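Local structure of 4-hydroxybutyrate coenzyme A transferase (Shewanella oneidensis, 2OAS) at residues L51-E56 against R73-G78; E99-F104 against V133-A138; H196-V201 against S220-H225; G238-V243 against Q269-Y274. The protein binds coenzyme A and probably transfers it between carboxylic acids such as acetate and 4-hydroxybutyrate. All blocks are in the same frame, centred on the assembly; numbering follows the deposited sequence.

Interaction 1 of 4, residues L51-E56 against R73-G78; sequences LQLHTE and RCFFGG
With CG turned beside its backbone N (chi1 -73°), Leu51 lies alongside Arg73, whose CG points away from its own N (chi1 -166°) and starts an extended chain running the same way. Leu51 CD2 therefore rests on the aliphatic part of the arginine, 3.5 Å from Arg73 CG, and meets the edge of the guanidinium: a long side chain suits this border, apolar along its methylenes and charged at its end, where NH2 forms a salt bridge with Glu399 of the second subunit. The same methyl touches Phe75 CZ at 3.6 Å, and Leu53 CD1 reaches Phe75 CB at 3.6 Å, so the two leucines pack against one phenylalanine. Between the backbones, two parallel bridges end in a nearly straight bond from Phe75 N to Gln52 O (3.0 Å, 166°); Gln52 N to Arg73 O is weak. Beyond the strand ends, Phe76 CE2 comes to the edge of the His54 imidazole, 4.0 Å from CD2, and Phe76 itself touches coenzyme A. Strands 48-52 and 70-74 are neighbours in the parallel sheet of the N-terminal half, flanked by strands 21-24 and 91-92, with Phe104 of helix 100-105 packed on Leu51 and Phe75.

Interaction 2 of 4, residues E99-F104 against V133-A138; sequences EVPKLF and VEATLA
This is a small, buried and mainly apolar contact, with no hydrogen bond between the two segments, in which the first turn of helix 100-105 meets the start of helix 136-142 and the loop leading into it. Two alanines make the close approach possible. Ala138 CB sits 3.7 Å from both CA and CB of Pro101, so a methyl group meets the backbone of the other helix directly, and the CA atoms of these two residues are 5.2 Å apart. Ala135 CB touches both Val100 CG1, at 3.8 Å, and Pro101 CG, at 4.0 Å. Proline suits the first turn of a helix, where its missing N-H costs no bond. Phe104, with CG beside its backbone N (chi1 -65°), presents its ring edge to Ala135 O, CE2 lying 4.0 Å away; Val100 O lies over one face of that ring. Glu134 OE2 accepts Ala135 N at 2.9 Å, bracing the bend locally, while its OE1 takes the backbone N of Ser26 and ties the loop to the segment after strand 21-24. Ile286 of helix 286-289 also packs on Pro101 and Ala135. Helices flanking a parallel sheet are the hallmark of Rossmann-like alpha/beta folds, consistent with the clan of the N-terminal family domain.

Interaction 3 of 4, residues H196-V201 against S220-H225; sequences HVAELV and SCLTGH
Ala198 CB and Cys221 CB meet at 3.5 Å, the tightest apolar point of the contact. A small alanine on this face of helix 188-200 lets the loop after helix 213-220 come close. Around it the apolar packing is wider: Leu222 CD1 is 4.2 Å from Ala198 CB, and Leu222 CG is 4.3 Å from Val201 CG1. Valine and leucine suit the inner side, where both are buried and Val201 also packs on Met302 of strand 301-305. Toward the solvent lie the exposed Thr223 and Gly224, the middle of a type I turn that runs from Leu222 to His225 and is closed by His225 N to Leu222 O. This turn brings the histidine back to the helix. With CG beside the backbone N (chi1 -66°), its ring crosses Val201 and lays one face over Leu222 CG. His225 NE2 then donates to Val201 O at 2.7 Å; the oxygen lies close to the ring plane, whereas the donor stands well above the carbonyl plane, and the bond is bent to 136°. Because NE2 acts as the donor, it carries a hydrogen here, and this one hydrogen bond between the two segments ties the loop to the carbonyl of Val201.

Interaction 4 of 4, residues G238-V243 against Q269-Y274; sequences GILQLV and QKLYDY
Leu240 reaches across to Leu271 and Tyr274 in a helix-helix packing contact, in which helices 237-244 and 269-275 cross at 60° with their local axes 10.4 Å apart. Such a separation suits an interface filled by leucine and an aromatic ring. The purely aliphatic part joins the two leucines: Leu240 CB is 3.9 Å from Leu271 CD1, and Leu240 CD2 lies equally far from Leu271 CA, so the branched end of Leu240 bears on the backbone of the other helix as well. Both are buried, as suits leucine on the inner sides of two helices. Lys270, at the exposed margin, bends its chain so that NZ comes within 3.9 Å of Leu240 CD2; its charge has a long, weak ion pair with Glu244, one residue beyond segment 238-243. The aromatic part is a CH-pi contact. Leu240 CG points away from its backbone N (chi1 177°), which carries the side chain out to Tyr274, and the leucine and the tyrosine run antiparallel, side by side. CD1 stands over one ring face, 3.7 Å from the centroid and 27° off the normal. Tyrosine suits this place because its ring offers a broad apolar face and its hydroxyl tolerates a partly exposed setting. At the far end of that ring, Val243 CG1 touches Tyr274 OH at 3.4 Å.

Overall arrangement
Interactions 1 and 2 form one continuous core in the N-terminal half: their centres are 13 Å apart, and they touch where Phe75 CZ meets Leu103 CD2 at 4.0 Å and Leu53 CD2 meets Glu134 OE2 at 3.7 Å. Interactions 3 and 4, with centres 19 Å apart, join through Leu222 CB and Leu242 CD2 at 3.9 Å. The two pairs do not touch each other; interactions 1 and 4 come to about 8 Å at their nearest atoms. Interaction 1 is the one that reaches the ligand, the Phe76 side chain being about 3 Å from coenzyme A and about 6 Å from that of Glu233, the covalent attachment site. Interaction 2 lies farther back, the Val100 side chain being about 10 Å from the coenzyme.

Interaction 1 of 4, residues L51-E56 against R73-G78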
loop_
_atom_site.group_PDB
_atom_site.type_symbol
_atom_site.label_atom_id
_atom_site.label_comp_id
_atom_site.label_asym_id
_atom_site.label_seq_id
_atom_site.Cartn_x
_atom_site.Cartn_y
_atom_site.Cartn_z
ATOM N N LEU A 51 -24.962 0.418 -3.955
ATOM C CA LEU A 51 -23.564 0.576 -3.539
ATOM C C LEU A 51 -23.571 0.935 -2.059
ATOM O O LEU A 51 -24.454 1.657 -1.595
ATOM C CB LEU A 51 -22.889 1.689 -4.351
ATOM C CG LEU A 51 -22.543 1.418 -5.819
ATOM C CD1 LEU A 51 -22.128 2.704 -6.534
ATOM C CD2 LEU A 51 -21.419 0.414 -5.863
ATOM N N GLN A 52 -22.586 0.446 -1.318
ATOM C CA GLN A 52 -22.551 0.710 0.119
ATOM C C GLN A 52 -21.228 0.351 0.784
ATOM O O GLN A 52 -20.303 -0.179 0.165
ATOM C CB GLN A 52 -23.656 -0.110 0.803
ATOM C CG GLN A 52 -23.269 -1.582 1.007
ATOM C CD GLN A 52 -24.464 -2.527 1.177
ATOM O OE1 GLN A 52 -25.236 -2.739 0.241
ATOM N NE2 GLN A 52 -24.607 -3.098 2.368
ATOM N N LEU A 53 -21.166 0.646 2.068
ATOM C CA LEU A 53 -20.012 0.330 2.891
ATOM C C LEU A 53 -20.645 -0.517 3.991
ATOM O O LEU A 53 -21.661 -1.176 3.758
ATOM C CB LEU A 53 -19.402 1.614 3.464
ATOM C CG LEU A 53 -18.265 2.330 2.708
ATOM C CD1 LEU A 53 -18.444 2.272 1.210
ATOM C CD2 LEU A 53 -18.209 3.764 3.173
ATOM N N HIS A 54 -20.064 -0.494 5.181
ATOM C CA HIS A 54 -20.608 -1.256 6.288
ATOM C C HIS A 54 -21.970 -0.636 6.627
ATOM O O HIS A 54 -22.083 0.579 6.819
ATOM C CB HIS A 54 -19.646 -1.186 7.488
ATOM C CG HIS A 54 -20.032 -2.077 8.627
ATOM N ND1 HIS A 54 -21.133 -1.836 9.421
ATOM C CD2 HIS A 54 -19.493 -3.236 9.075
ATOM C CE1 HIS A 54 -21.260 -2.809 10.304
ATOM N NE2 HIS A 54 -20.277 -3.673 10.115
ATOM N N THR A 55 -23.014 -1.457 6.681
ATOM C CA THR A 55 -24.342 -0.940 6.985
ATOM C C THR A 55 -24.869 -1.479 8.312
ATOM O O THR A 55 -24.411 -2.513 8.796
ATOM C CB THR A 55 -25.337 -1.286 5.866
ATOM O OG1 THR A 55 -26.596 -0.682 6.165
ATOM C CG2 THR A 55 -25.533 -2.804 5.764
ATOM N N GLU A 56 -25.828 -0.777 8.905
ATOM C CA GLU A 56 -26.393 -1.205 10.182
ATOM C C GLU A 56 -27.915 -1.224 10.145
ATOM O O GLU A 56 -28.533 -0.257 9.714
ATOM C CB GLU A 56 -25.935 -0.259 11.289
ATOM C CG GLU A 56 -24.422 -0.173 11.480
ATOM C CD GLU A 56 -23.913 -1.050 12.615
ATOM O OE1 GLU A 56 -22.674 -1.176 12.762
ATOM O OE2 GLU A 56 -24.749 -1.605 13.362
ATOM N N ARG A 73 -23.932 -4.144 -3.806
ATOM C CA ARG A 73 -22.569 -3.975 -4.343
ATOM C C ARG A 73 -21.772 -3.379 -3.186
ATOM O O ARG A 73 -21.834 -2.183 -2.929
ATOM C CB ARG A 73 -22.559 -3.026 -5.539
ATOM C CG ARG A 73 -21.264 -3.053 -6.357
ATOM C CD ARG A 73 -21.436 -2.270 -7.653
ATOM N NE ARG A 73 -20.220 -2.161 -8.454
ATOM C CZ ARG A 73 -19.731 -3.124 -9.229
ATOM N NH1 ARG A 73 -20.351 -4.294 -9.316
ATOM N NH2 ARG A 73 -18.634 -2.905 -9.941
ATOM N N CYS A 74 -21.021 -4.223 -2.495
ATOM C CA CYS A 74 -20.281 -3.800 -1.322
ATOM C C CYS A 74 -18.819 -3.436 -1.452
ATOM O O CYS A 74 -18.019 -4.200 -1.999
ATOM C CB CYS A 74 -20.390 -4.872 -0.246
ATOM S SG CYS A 74 -22.049 -5.450 0.051
ATOM N N PHE A 75 -18.478 -2.268 -0.921
ATOM C CA PHE A 75 -17.106 -1.800 -0.900
ATOM C C PHE A 75 -16.558 -2.302 0.428
ATOM O O PHE A 75 -15.358 -2.277 0.676
ATOM C CB PHE A 75 -17.063 -0.270 -0.938
ATOM C CG PHE A 75 -17.458 0.300 -2.259
ATOM C CD1 PHE A 75 -18.394 1.318 -2.341
ATOM C CD2 PHE A 75 -16.882 -0.182 -3.433
ATOM C CE1 PHE A 75 -18.760 1.841 -3.574
ATOM C CE2 PHE A 75 -17.247 0.338 -4.668
ATOM C CZ PHE A 75 -18.184 1.355 -4.740
ATOM N N PHE A 76 -17.466 -2.768 1.274
ATOM C CA PHE A 76 -17.105 -3.278 2.587
ATOM C C PHE A 76 -18.278 -4.105 3.058
ATOM O O PHE A 76 -19.405 -3.614 3.093
ATOM C CB PHE A 76 -16.894 -2.134 3.558
ATOM C CG PHE A 76 -16.141 -2.511 4.790
ATOM C CD1 PHE A 76 -14.781 -2.221 4.894
ATOM C CD2 PHE A 76 -16.791 -3.106 5.869
ATOM C CE1 PHE A 76 -14.081 -2.507 6.053
ATOM C CE2 PHE A 76 -16.100 -3.403 7.041
ATOM C CZ PHE A 76 -14.739 -3.102 7.136
ATOM N N GLY A 77 -18.019 -5.353 3.427
ATOM C CA GLY A 77 -19.091 -6.215 3.881
ATOM C C GLY A 77 -19.548 -6.015 5.319
ATOM O O GLY A 77 -18.838 -5.451 6.163
ATOM N N GLY A 78 -20.751 -6.501 5.596
ATOM C CA GLY A 78 -21.319 -6.398 6.923
ATOM C C GLY A 78 -22.112 -7.639 7.290
ATOM O O GLY A 78 -22.172 -8.609 6.524
#

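Interaction 2 of 4, residues E99-F104 against V133-A138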
loop_
_atom_site.group_PDB
_atom_site.type_symbol
_atom_site.label_atom_id
_atom_site.label_comp_id
_atom_site.label_asym_id
_atom_site.label_seq_id
_atom_site.Cartn_x
_atom_site.Cartn_y
_atom_site.Cartn_z
ATOM N N GLU A 99 -10.383 5.999 -1.550
ATOM C CA GLU A 99 -10.507 6.012 -3.008
ATOM C C GLU A 99 -11.966 6.043 -3.459
ATOM O O GLU A 99 -12.253 6.319 -4.619
ATOM C CB GLU A 99 -9.853 4.775 -3.636
ATOM C CG GLU A 99 -8.369 4.575 -3.377
ATOM C CD GLU A 99 -7.492 5.618 -4.040
ATOM O OE1 GLU A 99 -7.650 5.857 -5.256
ATOM O OE2 GLU A 99 -6.625 6.190 -3.340
ATOM N N VAL A 100 -12.890 5.766 -2.549
ATOM C CA VAL A 100 -14.293 5.746 -2.919
ATOM C C VAL A 100 -14.796 7.101 -3.411
ATOM O O VAL A 100 -15.481 7.172 -4.420
ATOM C CB VAL A 100 -15.155 5.263 -1.753
ATOM C CG1 VAL A 100 -16.600 5.131 -2.188
ATOM C CG2 VAL A 100 -14.620 3.922 -1.249
ATOM N N PRO A 101 -14.471 8.195 -2.707
ATOM C CA PRO A 101 -14.922 9.531 -3.124
ATOM C C PRO A 101 -14.442 9.861 -4.529
ATOM O O PRO A 101 -15.166 10.474 -5.321
ATOM C CB PRO A 101 -14.287 10.450 -2.091
ATOM C CG PRO A 101 -14.282 9.611 -0.872
ATOM C CD PRO A 101 -13.776 8.275 -1.415
ATOM N N LYS A 102 -13.221 9.436 -4.833
ATOM C CA LYS A 102 -12.631 9.677 -6.145
ATOM C C LYS A 102 -13.342 8.889 -7.254
ATOM O O LYS A 102 -13.493 9.382 -8.378
ATOM C CB LYS A 102 -11.139 9.313 -6.139
ATOM C CG LYS A 102 -10.507 9.297 -7.530
ATOM C CD LYS A 102 -9.560 8.086 -7.722
ATOM C CE LYS A 102 -9.169 7.919 -9.214
ATOM N NZ LYS A 102 -8.142 6.852 -9.501
ATOM N N LEU A 103 -13.758 7.660 -6.943
ATOM C CA LEU A 103 -14.461 6.808 -7.904
ATOM C C LEU A 103 -15.765 7.492 -8.298
ATOM O O LEU A 103 -16.226 7.391 -9.439
ATOM C CB LEU A 103 -14.772 5.444 -7.278
ATOM C CG LEU A 103 -15.218 4.322 -8.223
ATOM C CD1 LEU A 103 -14.015 3.846 -9.014
ATOM C CD2 LEU A 103 -15.789 3.159 -7.441
ATOM N N PHE A 104 -16.372 8.184 -7.342
ATOM C CA PHE A 104 -17.616 8.877 -7.619
ATOM C C PHE A 104 -17.338 10.165 -8.364
ATOM O O PHE A 104 -17.882 10.390 -9.446
ATOM C CB PHE A 104 -18.377 9.193 -6.333
ATOM C CG PHE A 104 -18.843 7.986 -5.586
ATOM C CD1 PHE A 104 -18.983 6.758 -6.228
ATOM C CD2 PHE A 104 -19.159 8.080 -4.237
ATOM C CE1 PHE A 104 -19.427 5.631 -5.538
ATOM C CE2 PHE A 104 -19.611 6.964 -3.530
ATOM C CZ PHE A 104 -19.744 5.731 -4.183
ATOM N N VAL A 133 -19.918 10.870 7.616
ATOM C CA VAL A 133 -19.610 11.706 6.476
ATOM C C VAL A 133 -19.025 10.773 5.436
ATOM O O VAL A 133 -19.489 10.725 4.299
ATOM C CB VAL A 133 -18.603 12.798 6.815
ATOM C CG1 VAL A 133 -18.243 13.575 5.561
ATOM C CG2 VAL A 133 -19.196 13.734 7.857
ATOM N N GLU A 134 -18.011 10.018 5.832
ATOM C CA GLU A 134 -17.369 9.054 4.935
ATOM C C GLU A 134 -17.368 9.473 3.460
ATOM O O GLU A 134 -16.839 10.531 3.108
ATOM C CB GLU A 134 -18.005 7.653 5.091
ATOM C CG GLU A 134 -19.445 7.600 5.658
ATOM C CD GLU A 134 -20.457 7.065 4.657
ATOM O OE1 GLU A 134 -21.607 6.750 5.044
ATOM O OE2 GLU A 134 -20.102 6.962 3.474
ATOM N N ALA A 135 -17.953 8.657 2.599
ATOM C CA ALA A 135 -17.988 8.940 1.174
ATOM C C ALA A 135 -19.355 9.358 0.679
ATOM O O ALA A 135 -19.553 9.558 -0.525
ATOM C CB ALA A 135 -17.532 7.724 0.405
ATOM N N THR A 136 -20.301 9.502 1.597
ATOM C CA THR A 136 -21.660 9.892 1.226
ATOM C C THR A 136 -21.669 11.331 0.688
ATOM O O THR A 136 -22.394 11.651 -0.259
ATOM C CB THR A 136 -22.637 9.681 2.436
ATOM O OG1 THR A 136 -23.910 10.264 2.143
ATOM C CG2 THR A 136 -22.070 10.283 3.700
ATOM N N LEU A 137 -20.826 12.183 1.262
ATOM C CA LEU A 137 -20.728 13.576 0.837
ATOM C C LEU A 137 -20.368 13.619 -0.650
ATOM O O LEU A 137 -20.946 14.389 -1.427
ATOM C CB LEU A 137 -19.665 14.278 1.684
ATOM C CG LEU A 137 -19.501 15.793 1.581
ATOM C CD1 LEU A 137 -18.731 16.128 0.342
ATOM C CD2 LEU A 137 -20.866 16.466 1.586
ATOM N N ALA A 138 -19.429 12.761 -1.045
ATOM C CA ALA A 138 -18.989 12.665 -2.435
ATOM C C ALA A 138 -20.103 12.074 -3.300
ATOM O O ALA A 138 -20.290 12.462 -4.465
ATOM C CB ALA A 138 -17.735 11.799 -2.518
#

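Interaction 3 of 4, residues H196-V201 against S220-H225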
loop_
_atom_site.group_PDB
_atom_site.type_symbol
_atom_site.label_atom_id
_atom_site.label_comp_id
_atom_site.label_asym_id
_atom_site.label_seq_id
_atom_site.Cartn_x
_atom_site.Cartn_y
_atom_site.Cartn_z
ATOM N N HIS A 196 -0.401 -4.824 26.362
ATOM C CA HIS A 196 0.786 -4.826 25.520
ATOM C C HIS A 196 0.838 -3.599 24.631
ATOM O O HIS A 196 1.862 -2.921 24.572
ATOM C CB HIS A 196 0.834 -6.085 24.653
ATOM C CG HIS A 196 1.035 -7.348 25.431
ATOM N ND1 HIS A 196 2.097 -7.533 26.290
ATOM C CD2 HIS A 196 0.319 -8.497 25.463
ATOM C CE1 HIS A 196 2.025 -8.742 26.819
ATOM N NE2 HIS A 196 0.956 -9.346 26.332
ATOM N N VAL A 197 -0.267 -3.301 23.950
ATOM C CA VAL A 197 -0.305 -2.149 23.055
ATOM C C VAL A 197 -0.070 -0.861 23.830
ATOM O O VAL A 197 0.666 0.026 23.387
ATOM C CB VAL A 197 -1.656 -2.038 22.326
ATOM C CG1 VAL A 197 -1.584 -0.933 21.304
ATOM C CG2 VAL A 197 -2.011 -3.352 21.656
ATOM N N ALA A 198 -0.696 -0.772 24.998
ATOM C CA ALA A 198 -0.573 0.403 25.853
ATOM C C ALA A 198 0.882 0.782 26.109
ATOM O O ALA A 198 1.200 1.965 26.208
ATOM C CB ALA A 198 -1.285 0.160 27.160
ATOM N N GLU A 199 1.760 -0.211 26.220
ATOM C CA GLU A 199 3.171 0.067 26.463
ATOM C C GLU A 199 3.884 0.697 25.271
ATOM O O GLU A 199 4.939 1.309 25.433
ATOM C CB GLU A 199 3.907 -1.203 26.894
ATOM C CG GLU A 199 3.759 -1.507 28.378
ATOM C CD GLU A 199 4.514 -2.766 28.810
ATOM O OE1 GLU A 199 4.175 -3.875 28.319
ATOM O OE2 GLU A 199 5.449 -2.644 29.641
ATOM N N LEU A 200 3.301 0.560 24.080
ATOM C CA LEU A 200 3.897 1.150 22.888
ATOM C C LEU A 200 3.460 2.604 22.720
ATOM O O LEU A 200 4.106 3.367 22.008
ATOM C CB LEU A 200 3.523 0.361 21.627
ATOM C CG LEU A 200 4.220 -0.972 21.324
ATOM C CD1 LEU A 200 5.729 -0.796 21.333
ATOM C CD2 LEU A 200 3.817 -1.990 22.347
ATOM N N VAL A 201 2.372 2.981 23.388
ATOM C CA VAL A 201 1.848 4.341 23.293
ATOM C C VAL A 201 2.592 5.354 24.156
ATOM O O VAL A 201 2.651 5.220 25.376
ATOM C CB VAL A 201 0.350 4.391 23.672
ATOM C CG1 VAL A 201 -0.186 5.810 23.540
ATOM C CG2 VAL A 201 -0.428 3.438 22.798
ATOM N N SER A 220 -8.557 1.894 27.999
ATOM C CA SER A 220 -8.625 1.844 29.447
ATOM C C SER A 220 -7.236 1.873 30.080
ATOM O O SER A 220 -7.099 2.204 31.254
ATOM C CB SER A 220 -9.387 0.597 29.891
ATOM O OG SER A 220 -8.861 -0.572 29.293
ATOM N N CYS A 221 -6.204 1.541 29.307
ATOM C CA CYS A 221 -4.839 1.551 29.824
ATOM C C CYS A 221 -4.101 2.839 29.488
ATOM O O CYS A 221 -2.905 2.956 29.757
ATOM C CB CYS A 221 -4.049 0.364 29.284
ATOM S SG CYS A 221 -4.825 -1.274 29.575
ATOM N N LEU A 222 -4.807 3.803 28.902
ATOM C CA LEU A 222 -4.193 5.074 28.535
ATOM C C LEU A 222 -4.604 6.196 29.466
ATOM O O LEU A 222 -4.226 7.353 29.258
ATOM C CB LEU A 222 -4.577 5.455 27.104
ATOM C CG LEU A 222 -3.642 5.104 25.946
ATOM C CD1 LEU A 222 -3.246 3.647 26.016
ATOM C CD2 LEU A 222 -4.329 5.393 24.617
ATOM N N THR A 223 -5.378 5.860 30.494
ATOM C CA THR A 223 -5.857 6.853 31.453
ATOM C C THR A 223 -4.718 7.523 32.213
ATOM O O THR A 223 -4.948 8.406 33.039
ATOM C CB THR A 223 -6.842 6.230 32.476
ATOM O OG1 THR A 223 -6.178 5.223 33.246
ATOM C CG2 THR A 223 -8.036 5.612 31.761
ATOM N N GLY A 224 -3.492 7.092 31.927
ATOM C CA GLY A 224 -2.332 7.660 32.580
ATOM C C GLY A 224 -1.518 8.557 31.665
ATOM O O GLY A 224 -0.663 9.312 32.130
ATOM N N HIS A 225 -1.774 8.482 30.360
ATOM C CA HIS A 225 -1.044 9.305 29.408
ATOM C C HIS A 225 -1.583 10.731 29.397
ATOM O O HIS A 225 -2.475 11.063 30.168
ATOM C CB HIS A 225 -1.136 8.703 28.007
ATOM C CG HIS A 225 -0.450 7.379 27.867
ATOM N ND1 HIS A 225 -0.849 6.254 28.557
ATOM C CD2 HIS A 225 0.612 7.001 27.115
ATOM C CE1 HIS A 225 -0.064 5.241 28.235
ATOM N NE2 HIS A 225 0.832 5.669 27.363
#

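Interaction 4 of 4, residues G238-V243 against Q269-Y274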
loop_
_atom_site.group_PDB
_atom_site.type_symbol
_atom_site.label_atom_id
_atom_site.label_comp_id
_atom_site.label_asym_id
_atom_site.label_seq_id
_atom_site.Cartn_x
_atom_site.Cartn_y
_atom_site.Cartn_z
ATOM N N GLY A 238 -15.029 4.716 23.939
ATOM C CA GLY A 238 -13.704 4.579 24.512
ATOM C C GLY A 238 -12.962 5.900 24.528
ATOM O O GLY A 238 -12.360 6.291 25.531
ATOM N N ILE A 239 -13.021 6.607 23.413
ATOM C CA ILE A 239 -12.328 7.880 23.316
ATOM C C ILE A 239 -12.964 8.930 24.207
ATOM O O ILE A 239 -12.279 9.643 24.941
ATOM C CB ILE A 239 -12.332 8.373 21.880
ATOM C CG1 ILE A 239 -11.811 7.263 20.972
ATOM C CG2 ILE A 239 -11.468 9.608 21.759
ATOM C CD1 ILE A 239 -10.417 6.804 21.322
ATOM N N LEU A 240 -14.284 9.001 24.144
ATOM C CA LEU A 240 -15.044 9.951 24.933
ATOM C C LEU A 240 -14.590 9.963 26.399
ATOM O O LEU A 240 -14.462 11.029 27.004
ATOM C CB LEU A 240 -16.537 9.614 24.819
ATOM C CG LEU A 240 -17.557 10.422 25.616
ATOM C CD1 LEU A 240 -17.512 11.886 25.215
ATOM C CD2 LEU A 240 -18.931 9.836 25.381
ATOM N N GLN A 241 -14.327 8.790 26.963
ATOM C CA GLN A 241 -13.893 8.684 28.356
ATOM C C GLN A 241 -12.536 9.326 28.626
ATOM O O GLN A 241 -12.328 9.917 29.679
ATOM C CB GLN A 241 -13.847 7.217 28.783
ATOM C CG GLN A 241 -15.216 6.550 28.841
ATOM C CD GLN A 241 -15.152 5.157 29.452
ATOM O OE1 GLN A 241 -14.678 4.204 28.819
ATOM N NE2 GLN A 241 -15.616 5.037 30.702
ATOM N N LEU A 242 -11.609 9.196 27.682
ATOM C CA LEU A 242 -10.275 9.766 27.831
ATOM C C LEU A 242 -10.320 11.274 27.632
ATOM O O LEU A 242 -9.465 12.010 28.129
ATOM C CB LEU A 242 -9.306 9.127 26.827
ATOM C CG LEU A 242 -8.570 7.850 27.273
ATOM C CD1 LEU A 242 -9.537 6.865 27.888
ATOM C CD2 LEU A 242 -7.843 7.232 26.089
ATOM N N VAL A 243 -11.321 11.736 26.901
ATOM C CA VAL A 243 -11.459 13.153 26.670
ATOM C C VAL A 243 -11.884 13.826 27.964
ATOM O O VAL A 243 -11.300 14.835 28.364
ATOM C CB VAL A 243 -12.504 13.440 25.571
ATOM C CG1 VAL A 243 -12.747 14.938 25.444
ATOM C CG2 VAL A 243 -12.009 12.858 24.247
ATOM N N GLN A 269 -25.724 6.741 23.134
ATOM C CA GLN A 269 -26.359 8.043 22.969
ATOM C C GLN A 269 -25.521 9.159 23.577
ATOM O O GLN A 269 -25.623 10.311 23.161
ATOM C CB GLN A 269 -27.755 8.045 23.586
ATOM C CG GLN A 269 -28.538 9.349 23.379
ATOM C CD GLN A 269 -28.648 9.760 21.916
ATOM O OE1 GLN A 269 -29.005 8.962 21.053
ATOM N NE2 GLN A 269 -28.345 11.029 21.637
ATOM N N LYS A 270 -24.697 8.819 24.564
ATOM C CA LYS A 270 -23.831 9.804 25.216
ATOM C C LYS A 270 -22.820 10.316 24.190
ATOM O O LYS A 270 -22.476 11.496 24.164
ATOM C CB LYS A 270 -23.070 9.156 26.377
ATOM C CG LYS A 270 -23.394 9.714 27.755
ATOM C CD LYS A 270 -22.100 10.066 28.525
ATOM C CE LYS A 270 -21.195 8.841 28.716
ATOM N NZ LYS A 270 -19.816 9.223 29.178
ATOM N N LEU A 271 -22.339 9.415 23.349
ATOM C CA LEU A 271 -21.374 9.793 22.331
ATOM C C LEU A 271 -22.031 10.715 21.324
ATOM O O LEU A 271 -21.504 11.786 21.018
ATOM C CB LEU A 271 -20.839 8.555 21.600
ATOM C CG LEU A 271 -19.681 8.779 20.623
ATOM C CD1 LEU A 271 -18.463 9.260 21.397
ATOM C CD2 LEU A 271 -19.339 7.481 19.888
ATOM N N TYR A 272 -23.192 10.313 20.818
ATOM C CA TYR A 272 -23.884 11.119 19.819
ATOM C C TYR A 272 -24.243 12.475 20.404
ATOM O O TYR A 272 -24.445 13.466 19.692
ATOM C CB TYR A 272 -25.152 10.407 19.340
ATOM C CG TYR A 272 -24.909 9.020 18.786
ATOM C CD1 TYR A 272 -23.736 8.720 18.095
ATOM C CD2 TYR A 272 -25.863 8.014 18.928
ATOM C CE1 TYR A 272 -23.521 7.445 17.561
ATOM C CE2 TYR A 272 -25.661 6.741 18.398
ATOM C CZ TYR A 272 -24.483 6.460 17.717
ATOM O OH TYR A 272 -24.238 5.208 17.200
ATOM N N ASP A 273 -24.305 12.515 21.720
ATOM C CA ASP A 273 -24.654 13.723 22.423
ATOM C C ASP A 273 -23.456 14.640 22.512
ATOM O O ASP A 273 -23.575 15.866 22.509
ATOM C CB ASP A 273 -25.092 13.353 23.815
ATOM C CG ASP A 273 -26.163 14.226 24.307
ATOM O OD1 ASP A 273 -25.949 15.462 24.329
ATOM O OD2 ASP A 273 -27.223 13.673 24.656
ATOM N N TYR A 274 -22.296 14.013 22.600
ATOM C CA TYR A 274 -21.046 14.729 22.708
ATOM C C TYR A 274 -20.660 15.306 21.364
ATOM O O TYR A 274 -20.220 16.447 21.282
ATOM C CB TYR A 274 -19.945 13.781 23.211
ATOM C CG TYR A 274 -18.548 14.357 23.152
ATOM C CD1 TYR A 274 -18.193 15.466 23.918
ATOM C CD2 TYR A 274 -17.585 13.806 22.307
ATOM C CE1 TYR A 274 -16.915 16.021 23.837
ATOM C CE2 TYR A 274 -16.303 14.354 22.219
ATOM C CZ TYR A 274 -15.980 15.466 22.983
ATOM O OH TYR A 274 -14.734 16.042 22.860
#